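Local coordinates for protein beta-galactosidase (Trichoderma reesei, PDB 3OG2) that probably hydrolyses terminal non-reducing beta-D-galactose units from beta-D-galactosides, as a glycoside hydrolase of family 35, at residues L713-R718 with V780-T785; H36-V41 with S574-P579; K510-S515 with V539-S544. All coordinates share one frame; numbering follows the deposited sequence. Where two conformers were deposited one is given.

Interaction 1: residues L713-R718 with V780-T785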
loop_
_atom_site.group_PDB
_atom_site.type_symbol
_atom_site.label_atom_id
_atom_site.label_comp_id
_atom_site.label_asym_id
_atom_site.label_seq_id
_atom_site.Cartn_x
_atom_site.Cartn_y
_atom_site.Cartn_z
ATOM N N LEU A 713 10.079 21.316 -14.802
ATOM C CA LEU A 713 9.755 22.310 -15.812
ATOM C C LEU A 713 10.941 23.233 -16.068
ATOM O O LEU A 713 11.757 23.477 -15.160
ATOM C CB LEU A 713 8.595 23.183 -15.293
ATOM C CG LEU A 713 7.305 22.450 -14.934
ATOM C CD1 LEU A 713 6.287 23.473 -14.418
ATOM C CD2 LEU A 713 6.778 21.665 -16.138
ATOM N N LEU A 714 11.023 23.763 -17.285
ATOM C CA LEU A 714 12.011 24.768 -17.619
ATOM C C LEU A 714 11.327 25.969 -18.258
ATOM O O LEU A 714 10.390 25.801 -19.027
ATOM C CB LEU A 714 13.122 24.283 -18.535
ATOM C CG LEU A 714 14.118 23.296 -17.922
ATOM C CD1 LEU A 714 13.598 21.884 -17.989
ATOM C CD2 LEU A 714 15.477 23.410 -18.640
ATOM N N PHE A 715 11.846 27.138 -17.945
ATOM C CA PHE A 715 11.357 28.384 -18.512
ATOM C C PHE A 715 12.525 29.155 -19.092
ATOM O O PHE A 715 13.613 29.148 -18.502
ATOM C CB PHE A 715 10.709 29.282 -17.454
ATOM C CG PHE A 715 9.528 28.596 -16.791
ATOM C CD1 PHE A 715 9.706 27.685 -15.733
ATOM C CD2 PHE A 715 8.256 28.841 -17.253
ATOM C CE1 PHE A 715 8.597 27.015 -15.227
ATOM C CE2 PHE A 715 7.109 28.232 -16.748
ATOM C CZ PHE A 715 7.325 27.318 -15.738
ATOM N N ARG A 716 12.305 29.821 -20.212
ATOM C CA ARG A 716 13.369 30.663 -20.810
ATOM C C ARG A 716 12.773 32.051 -21.027
ATOM O O ARG A 716 11.763 32.178 -21.744
ATOM C CB ARG A 716 13.865 30.070 -22.141
ATOM C CG ARG A 716 14.696 28.828 -21.821
ATOM C CD ARG A 716 15.149 28.136 -23.041
ATOM N NE ARG A 716 15.939 28.876 -24.007
ATOM C CZ ARG A 716 17.246 29.077 -23.913
ATOM N NH1 ARG A 716 17.890 28.679 -22.801
ATOM N NH2 ARG A 716 17.962 29.669 -24.866
ATOM N N GLY A 717 13.351 33.020 -20.343
ATOM C CA GLY A 717 12.849 34.370 -20.412
ATOM C C GLY A 717 13.829 35.313 -21.100
ATOM O O GLY A 717 14.974 35.481 -20.626
ATOM N N ARG A 718 13.402 35.927 -22.203
ATOM C CA ARG A 718 14.238 36.866 -22.941
ATOM C C ARG A 718 13.976 38.303 -22.484
ATOM O O ARG A 718 12.794 38.705 -22.379
ATOM C CB ARG A 718 13.902 36.803 -24.425
ATOM C CG ARG A 718 14.543 35.646 -25.155
ATOM C CD ARG A 718 13.903 35.471 -26.518
ATOM N NE ARG A 718 14.588 34.545 -27.410
ATOM C CZ ARG A 718 14.585 33.233 -27.315
ATOM N NH1 ARG A 718 13.912 32.621 -26.318
ATOM N NH2 ARG A 718 15.256 32.494 -28.212
ATOM N N VAL A 780 15.316 29.093 -16.213
ATOM C CA VAL A 780 14.861 28.831 -14.857
ATOM C C VAL A 780 14.394 27.373 -14.831
ATOM O O VAL A 780 13.507 27.013 -15.612
ATOM C CB VAL A 780 13.685 29.759 -14.489
ATOM C CG1 VAL A 780 13.188 29.461 -13.063
ATOM C CG2 VAL A 780 14.127 31.187 -14.646
ATOM N N VAL A 781 14.967 26.521 -14.008
ATOM C CA VAL A 781 14.567 25.137 -13.872
ATOM C C VAL A 781 13.760 25.056 -12.582
ATOM O O VAL A 781 14.226 25.545 -11.546
ATOM C CB VAL A 781 15.807 24.224 -13.786
ATOM C CG1 VAL A 781 15.358 22.744 -13.697
ATOM C CG2 VAL A 781 16.716 24.445 -14.993
ATOM N N VAL A 782 12.569 24.479 -12.635
ATOM C CA VAL A 782 11.703 24.396 -11.471
ATOM C C VAL A 782 11.272 22.927 -11.338
ATOM O O VAL A 782 10.553 22.438 -12.207
ATOM C CB VAL A 782 10.439 25.287 -11.586
ATOM C CG1 VAL A 782 9.611 25.162 -10.308
ATOM C CG2 VAL A 782 10.846 26.740 -11.861
ATOM N N ASP A 783 11.759 22.247 -10.312
ATOM C CA ASP A 783 11.285 20.874 -10.163
ATOM C C ASP A 783 9.843 20.863 -9.667
ATOM O O ASP A 783 9.414 21.806 -9.006
ATOM C CB ASP A 783 12.055 20.101 -9.087
ATOM C CG ASP A 783 11.910 18.597 -9.345
ATOM O OD1 ASP A 783 11.675 18.164 -10.512
ATOM O OD2 ASP A 783 11.982 17.818 -8.350
ATOM N N SER A 784 9.108 19.800 -9.915
ATOM C CA SER A 784 7.818 19.575 -9.294
ATOM C C SER A 784 7.845 18.234 -8.591
ATOM O O SER A 784 8.267 17.236 -9.215
ATOM C CB SER A 784 6.674 19.544 -10.322
ATOM O OG SER A 784 5.458 19.193 -9.614
ATOM N N THR A 785 7.394 18.211 -7.342
ATOM C CA THR A 785 7.318 16.907 -6.642
ATOM C C THR A 785 5.911 16.345 -6.752
ATOM O O THR A 785 5.558 15.401 -6.041
ATOM C CB THR A 785 7.763 17.074 -5.180
ATOM O OG1 THR A 785 7.016 18.195 -4.667
ATOM C CG2 THR A 785 9.267 17.350 -5.128
#

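Interaction 2: residues H36-V41 with S574-P579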
loop_
_atom_site.group_PDB
_atom_site.type_symbol
_atom_site.label_atom_id
_atom_site.label_comp_id
_atom_site.label_asym_id
_atom_site.label_seq_id
_atom_site.Cartn_x
_atom_site.Cartn_y
_atom_site.Cartn_z
ATOM N N HIS A 36 -23.018 -15.110 -2.239
ATOM C CA HIS A 36 -23.653 -16.354 -2.638
ATOM C C HIS A 36 -24.438 -16.940 -1.452
ATOM O O HIS A 36 -24.508 -18.153 -1.281
ATOM C CB HIS A 36 -22.634 -17.358 -3.164
ATOM C CG HIS A 36 -21.907 -17.000 -4.422
ATOM N ND1 HIS A 36 -22.575 -16.839 -5.622
ATOM C CD2 HIS A 36 -20.613 -16.775 -4.758
ATOM C CE1 HIS A 36 -21.733 -16.539 -6.613
ATOM N NE2 HIS A 36 -20.522 -16.494 -6.107
ATOM N N GLY A 37 -25.072 -16.073 -0.647
ATOM C CA GLY A 37 -25.961 -16.579 0.398
ATOM C C GLY A 37 -25.217 -16.933 1.667
ATOM O O GLY A 37 -25.908 -17.350 2.633
ATOM N N GLU A 38 -23.913 -16.772 1.747
ATOM C CA GLU A 38 -23.122 -17.159 2.893
ATOM C C GLU A 38 -22.724 -15.904 3.656
ATOM O O GLU A 38 -22.119 -15.007 3.042
ATOM C CB GLU A 38 -21.835 -17.889 2.417
ATOM C CG GLU A 38 -20.954 -18.311 3.589
ATOM C CD GLU A 38 -19.595 -18.852 3.202
ATOM O OE1 GLU A 38 -19.158 -18.766 2.037
ATOM O OE2 GLU A 38 -18.934 -19.434 4.111
ATOM N N ARG A 39 -23.004 -15.848 4.949
ATOM C CA ARG A 39 -22.468 -14.739 5.743
ATOM C C ARG A 39 -20.949 -14.801 5.761
ATOM O O ARG A 39 -20.383 -15.911 5.889
ATOM C CB ARG A 39 -22.924 -14.828 7.204
ATOM C CG ARG A 39 -24.395 -14.451 7.411
ATOM C CD ARG A 39 -24.575 -14.297 8.922
ATOM N NE ARG A 39 -25.965 -13.925 9.230
ATOM C CZ ARG A 39 -26.477 -12.707 9.141
ATOM N NH1 ARG A 39 -25.700 -11.673 8.707
ATOM N NH2 ARG A 39 -27.755 -12.535 9.472
ATOM N N VAL A 40 -20.294 -13.656 5.715
ATOM C CA VAL A 40 -18.824 -13.635 5.715
ATOM C C VAL A 40 -18.359 -12.420 6.493
ATOM O O VAL A 40 -19.034 -11.383 6.513
ATOM C CB VAL A 40 -18.303 -13.682 4.279
ATOM C CG1 VAL A 40 -18.837 -12.506 3.429
ATOM C CG2 VAL A 40 -16.769 -13.694 4.215
ATOM N N VAL A 41 -17.210 -12.530 7.144
ATOM C CA VAL A 41 -16.471 -11.389 7.637
ATOM C C VAL A 41 -15.561 -10.981 6.490
ATOM O O VAL A 41 -14.673 -11.790 6.108
ATOM C CB VAL A 41 -15.659 -11.701 8.902
ATOM C CG1 VAL A 41 -14.776 -10.487 9.278
ATOM C CG2 VAL A 41 -16.549 -12.099 10.046
ATOM N N SER A 574 -14.172 -24.183 -0.863
ATOM C CA SER A 574 -15.508 -24.760 -0.639
ATOM C C SER A 574 -16.499 -23.737 -0.090
ATOM O O SER A 574 -17.713 -23.929 -0.246
ATOM C CB SER A 574 -15.446 -25.952 0.289
ATOM O OG SER A 574 -14.950 -25.511 1.564
ATOM N N SER A 575 -15.982 -22.699 0.521
ATOM C CA SER A 575 -16.819 -21.665 1.178
ATOM C C SER A 575 -15.864 -20.550 1.592
ATOM O O SER A 575 -14.639 -20.768 1.591
ATOM C CB SER A 575 -17.597 -22.226 2.375
ATOM O OG SER A 575 -16.721 -22.794 3.327
ATOM N N LEU A 576 -16.362 -19.378 1.982
ATOM C CA LEU A 576 -15.481 -18.329 2.487
ATOM C C LEU A 576 -15.157 -18.505 3.967
ATOM O O LEU A 576 -13.999 -18.257 4.357
ATOM C CB LEU A 576 -16.157 -16.934 2.344
ATOM C CG LEU A 576 -16.272 -16.460 0.888
ATOM C CD1 LEU A 576 -17.219 -15.300 0.746
ATOM C CD2 LEU A 576 -14.873 -16.117 0.418
ATOM N N MET A 577 -16.140 -18.949 4.769
ATOM C CA MET A 577 -15.927 -19.178 6.191
ATOM C C MET A 577 -15.785 -20.685 6.410
ATOM O O MET A 577 -16.480 -21.482 5.751
ATOM C CB MET A 577 -17.110 -18.680 7.018
ATOM C CG MET A 577 -17.423 -17.206 6.815
ATOM S SD MET A 577 -16.158 -16.061 7.375
ATOM C CE MET A 577 -16.452 -16.236 9.160
ATOM N N ASN A 578 -14.913 -21.098 7.320
ATOM C CA ASN A 578 -14.701 -22.559 7.533
ATOM C C ASN A 578 -14.436 -23.328 6.239
ATOM O O ASN A 578 -15.000 -24.428 6.026
ATOM C CB ASN A 578 -15.867 -23.197 8.284
ATOM C CG ASN A 578 -16.010 -22.506 9.640
ATOM O OD1 ASN A 578 -17.047 -21.881 9.864
ATOM N ND2 ASN A 578 -15.051 -22.598 10.526
ATOM N N PRO A 579 -13.557 -22.853 5.375
ATOM C CA PRO A 579 -13.334 -23.591 4.121
ATOM C C PRO A 579 -12.578 -24.888 4.355
ATOM O O PRO A 579 -11.810 -25.066 5.330
ATOM C CB PRO A 579 -12.378 -22.668 3.355
ATOM C CG PRO A 579 -11.601 -21.977 4.467
ATOM C CD PRO A 579 -12.671 -21.688 5.474
#

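Interaction 3: residues K510-S515 with V539-S544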
loop_
_atom_site.group_PDB
_atom_site.type_symbol
_atom_site.label_atom_id
_atom_site.label_comp_id
_atom_site.label_asym_id
_atom_site.label_seq_id
_atom_site.Cartn_x
_atom_site.Cartn_y
_atom_site.Cartn_z
ATOM N N LYS A 510 -5.930 -38.333 25.919
ATOM C CA LYS A 510 -4.593 -38.898 25.685
ATOM C C LYS A 510 -3.604 -37.766 25.436
ATOM O O LYS A 510 -3.803 -36.963 24.546
ATOM C CB LYS A 510 -4.604 -39.889 24.515
ATOM C CG LYS A 510 -3.314 -40.683 24.357
ATOM C CD LYS A 510 -3.369 -41.765 23.288
ATOM C CE LYS A 510 -1.991 -42.148 22.787
ATOM N NZ LYS A 510 -1.015 -42.322 23.903
ATOM N N LYS A 511 -2.546 -37.719 26.232
ATOM C CA LYS A 511 -1.490 -36.738 26.041
ATOM C C LYS A 511 -0.572 -37.241 24.947
ATOM O O LYS A 511 -0.065 -38.342 25.110
ATOM C CB LYS A 511 -0.679 -36.526 27.313
ATOM C CG LYS A 511 -1.465 -35.868 28.426
ATOM C CD LYS A 511 -0.626 -35.648 29.688
ATOM C CE LYS A 511 -1.529 -34.928 30.688
ATOM N NZ LYS A 511 -0.881 -34.622 31.978
ATOM N N ILE A 512 -0.388 -36.483 23.910
ATOM C CA ILE A 512 0.428 -36.938 22.784
ATOM C C ILE A 512 1.800 -36.290 22.801
ATOM O O ILE A 512 2.815 -36.982 22.583
ATOM C CB ILE A 512 -0.280 -36.631 21.458
ATOM C CG1 ILE A 512 -1.729 -37.134 21.440
ATOM C CG2 ILE A 512 0.473 -37.180 20.250
ATOM C CD1 ILE A 512 -1.789 -38.646 21.463
ATOM N N GLU A 513 1.842 -34.981 23.041
ATOM C CA GLU A 513 3.081 -34.251 23.151
ATOM C C GLU A 513 3.043 -33.313 24.366
ATOM O O GLU A 513 1.996 -32.708 24.641
ATOM C CB GLU A 513 3.350 -33.309 21.948
ATOM C CG GLU A 513 3.428 -33.980 20.612
ATOM C CD GLU A 513 3.760 -32.999 19.490
ATOM O OE1 GLU A 513 4.010 -31.777 19.675
ATOM O OE2 GLU A 513 3.773 -33.479 18.325
ATOM N N GLY A 514 4.175 -33.210 25.021
ATOM C CA GLY A 514 4.352 -32.156 26.019
ATOM C C GLY A 514 4.246 -32.679 27.438
ATOM O O GLY A 514 3.623 -33.714 27.691
ATOM N N SER A 515 4.848 -31.964 28.369
ATOM C CA SER A 515 4.742 -32.441 29.744
ATOM C C SER A 515 4.190 -31.359 30.634
ATOM O O SER A 515 4.316 -31.442 31.864
ATOM C CB SER A 515 6.099 -32.890 30.293
ATOM O OG SER A 515 7.081 -31.932 30.004
ATOM N N VAL A 539 0.195 -31.351 22.860
ATOM C CA VAL A 539 -0.845 -31.883 21.983
ATOM C C VAL A 539 -1.619 -32.889 22.822
ATOM O O VAL A 539 -1.018 -33.770 23.438
ATOM C CB VAL A 539 -0.292 -32.571 20.720
ATOM C CG1 VAL A 539 -1.428 -33.111 19.821
ATOM C CG2 VAL A 539 0.590 -31.638 19.905
ATOM N N VAL A 540 -2.934 -32.780 22.811
ATOM C CA VAL A 540 -3.821 -33.696 23.503
ATOM C C VAL A 540 -4.921 -34.158 22.545
ATOM O O VAL A 540 -5.456 -33.363 21.763
ATOM C CB VAL A 540 -4.462 -33.042 24.758
ATOM C CG1 VAL A 540 -5.494 -33.989 25.396
ATOM C CG2 VAL A 540 -3.377 -32.639 25.743
ATOM N N GLN A 541 -5.241 -35.440 22.616
ATOM C CA GLN A 541 -6.329 -36.020 21.842
ATOM C C GLN A 541 -7.503 -36.356 22.772
ATOM O O GLN A 541 -7.319 -37.021 23.799
ATOM C CB GLN A 541 -5.866 -37.296 21.146
ATOM C CG GLN A 541 -7.044 -37.902 20.378
ATOM C CD GLN A 541 -6.617 -39.096 19.562
ATOM O OE1 GLN A 541 -5.468 -39.508 19.716
ATOM N NE2 GLN A 541 -7.509 -39.642 18.731
ATOM N N LEU A 542 -8.684 -35.859 22.441
ATOM C CA LEU A 542 -9.927 -36.135 23.143
ATOM C C LEU A 542 -10.903 -36.778 22.175
ATOM O O LEU A 542 -11.564 -36.115 21.375
ATOM C CB LEU A 542 -10.535 -34.871 23.745
ATOM C CG LEU A 542 -9.650 -33.941 24.575
ATOM C CD1 LEU A 542 -10.428 -32.695 24.975
ATOM C CD2 LEU A 542 -9.106 -34.666 25.793
ATOM N N GLY A 543 -11.054 -38.084 22.196
ATOM C CA GLY A 543 -11.873 -38.704 21.158
ATOM C C GLY A 543 -11.203 -38.452 19.819
ATOM O O GLY A 543 -10.024 -38.722 19.611
ATOM N N SER A 544 -11.987 -37.899 18.877
ATOM C CA SER A 544 -11.459 -37.580 17.566
ATOM C C SER A 544 -11.052 -36.103 17.445
ATOM O O SER A 544 -10.688 -35.685 16.342
ATOM C CB SER A 544 -12.435 -37.931 16.438
ATOM O OG SER A 544 -13.601 -37.139 16.470
#

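Interaction 1: residues L713-R718 with V780-T785
Leu713 and Phe715 hold Val782 and Val780 by paired backbone hydrogen bonds, joining two antiparallel strands whose axes approach to 4.8 Å at 160°. Leu713 N donates to Val782 O, and Leu713 O in turn accepts from Val782 N at 2.8 Å. Phe715 and Val780 repeat the exchange, with Phe715 N 2.9 Å from Val780 O and both of their donors in the carbonyl planes. At the Leu713 pair the donors are tilted from the planes, Leu713 N by 26° from that of Val782.

Between these two hydrogen-bonded pairs, Leu714 and Val781 form a non-hydrogen-bonded one. Softer contacts fill in there: Leu714 CA makes a bent CA-H...O contact with Val780 O (3.4 Å), and Val781 CA one with Leu713 O.

The apolar contacts fall on two faces. On that of Leu714 and Val781 the side chains run alongside each other and in the same direction, Leu714 CD2 4.0 Å from Val781 CG2, and Val781 also touches Trp961 of strand 953-962. On the other face Phe715 turns its CG away from its own carbonyl carbon (chi1 -60°), which brings the ring slantwise to Val782, with Phe715 CE1 4.1 Å from Val782 CG2. Val780 O lies at the ring edge, near its plane. Phe715 also packs on Trp821 and Leu823.

Arg716 and Asp783 point away from the partner segment yet are buried, and their charges are met there: Arg716 by Asp677, with Glu670 O also bonded, and Asp783 by Arg918 and Lys930.

Strand 713-720 thus lies between strands 775-782 and 820-824 in a five-stranded antiparallel sheet, and both segments belong to the first of two regions assigned to the galactose-binding-like clan, whose members are beta-sandwiches.

Interaction 2: residues H36-V41 with S574-P579
Glu38 reaches across to the loop 574-579 and takes two successive backbone N-H groups with one carboxylate. Its OE1 uses the syn lone pair to receive Leu576 N, 2.9 Å from Glu38 OE1 and nearly straight at 172°. Its OE2 accepts Met577 N, also 2.9 Å from Glu38 OE2, but from above the carboxylate plane. With CG anti to the backbone N (chi1 180°) and an extended chain beyond it, the side chain spans the gap. Two bonds should fix the carboxylate's rotation.

The tight part is this grip and the methionine next to it. Met577, bent at both chi2 and chi3, lays its CG 3.4 Å from Arg39 O and brings its sulphur up to the backbone of Val41, whose N gives a weak hydrogen bond to Met577 SD (3.7 Å). In one of its two conformers Val40 puts CG2 against Leu576. Ser575 OG hydrogen-bonds Met577 O within the loop, which should help hold its shape.

The other side is looser: the turn at His36 and Gly37 and the residue Ser574 face solvent and add nothing to the joint. Arg39 also leads its guanidinium away, to Asp29 and Ser32.

What results is an interdomain contact, a strand of the TIM-barrel domain meeting a loop of domain 3 through a carboxylate that bridges two consecutive peptide N-H groups.

Interaction 3: residues K510-S515 with V539-S544
Val539 meets both Ile512 and Glu513, and this double pairing sets the shape of the contact. Its carbonyl oxygen accepts two neighbouring donors: Ile512 N lies 2.8 Å from Val539 O, and Glu513 N 3.1 Å from Val539 O. Val539 N answers to Glu513 O. With two residues facing one, the register slips by one residue. Val539's side chain fills the joint: CG1 packs 4.0 Å from Ile512 CB, while CG2 touches Glu513 along its length, down to Glu513 OE1 at 3.4 Å from Val539 CG2. The Glu513 carboxylate runs on to a salt bridge with Arg537. With an alanine in place of Glu513, Arg537 would probably lose its carboxylate mate and Val539 CG2 the chain that lies along it.

Gln541 and Lys510 form the hydrogen-bonded pair at the other end, Gln541 N 2.8 Å from Lys510 O and Lys510 N giving to Gln541 O, both donors in the carbonyl planes. Gln541 is steadied at its amide: NE2 bonds to Gly543 O, 2.8 Å from Gln541 NE2 and nearly along the C=O axis. Stretched out from the backbone, with chi1 at 178°, Gln541 brings OE1 to 4.2 Å from Ile512 CD1. The Lys510 amine, by contrast, leads off from the pairing.

Val540 turns to the other face with Lys511, where it meets Ile519 and Leu529. Ile512 and Glu513 opposite Val539 make a classic beta bulge in an otherwise regular antiparallel pair, at strand 510-513, the outermost of a five-stranded mixed sheet in domain 2.

Along the chain, interaction 3 is nested inside the long loop that interaction 2 closes, and interaction 1 follows both. Interactions 2 and 3 lie on the same side of the chain's centre, their centres 31 Å and their nearest atoms about 15 Å apart, without touching. Interaction 1 lies on the far side, its centre 57 Å from that of interaction 2 and 74 Å from that of interaction 3. No sheet is shared. Interactions 1 and 3 each pair strands within one beta domain, whereas interaction 2 ties strand 38-47 of the TIM barrel to domain 3, joining parts of the chain more than 500 residues apart.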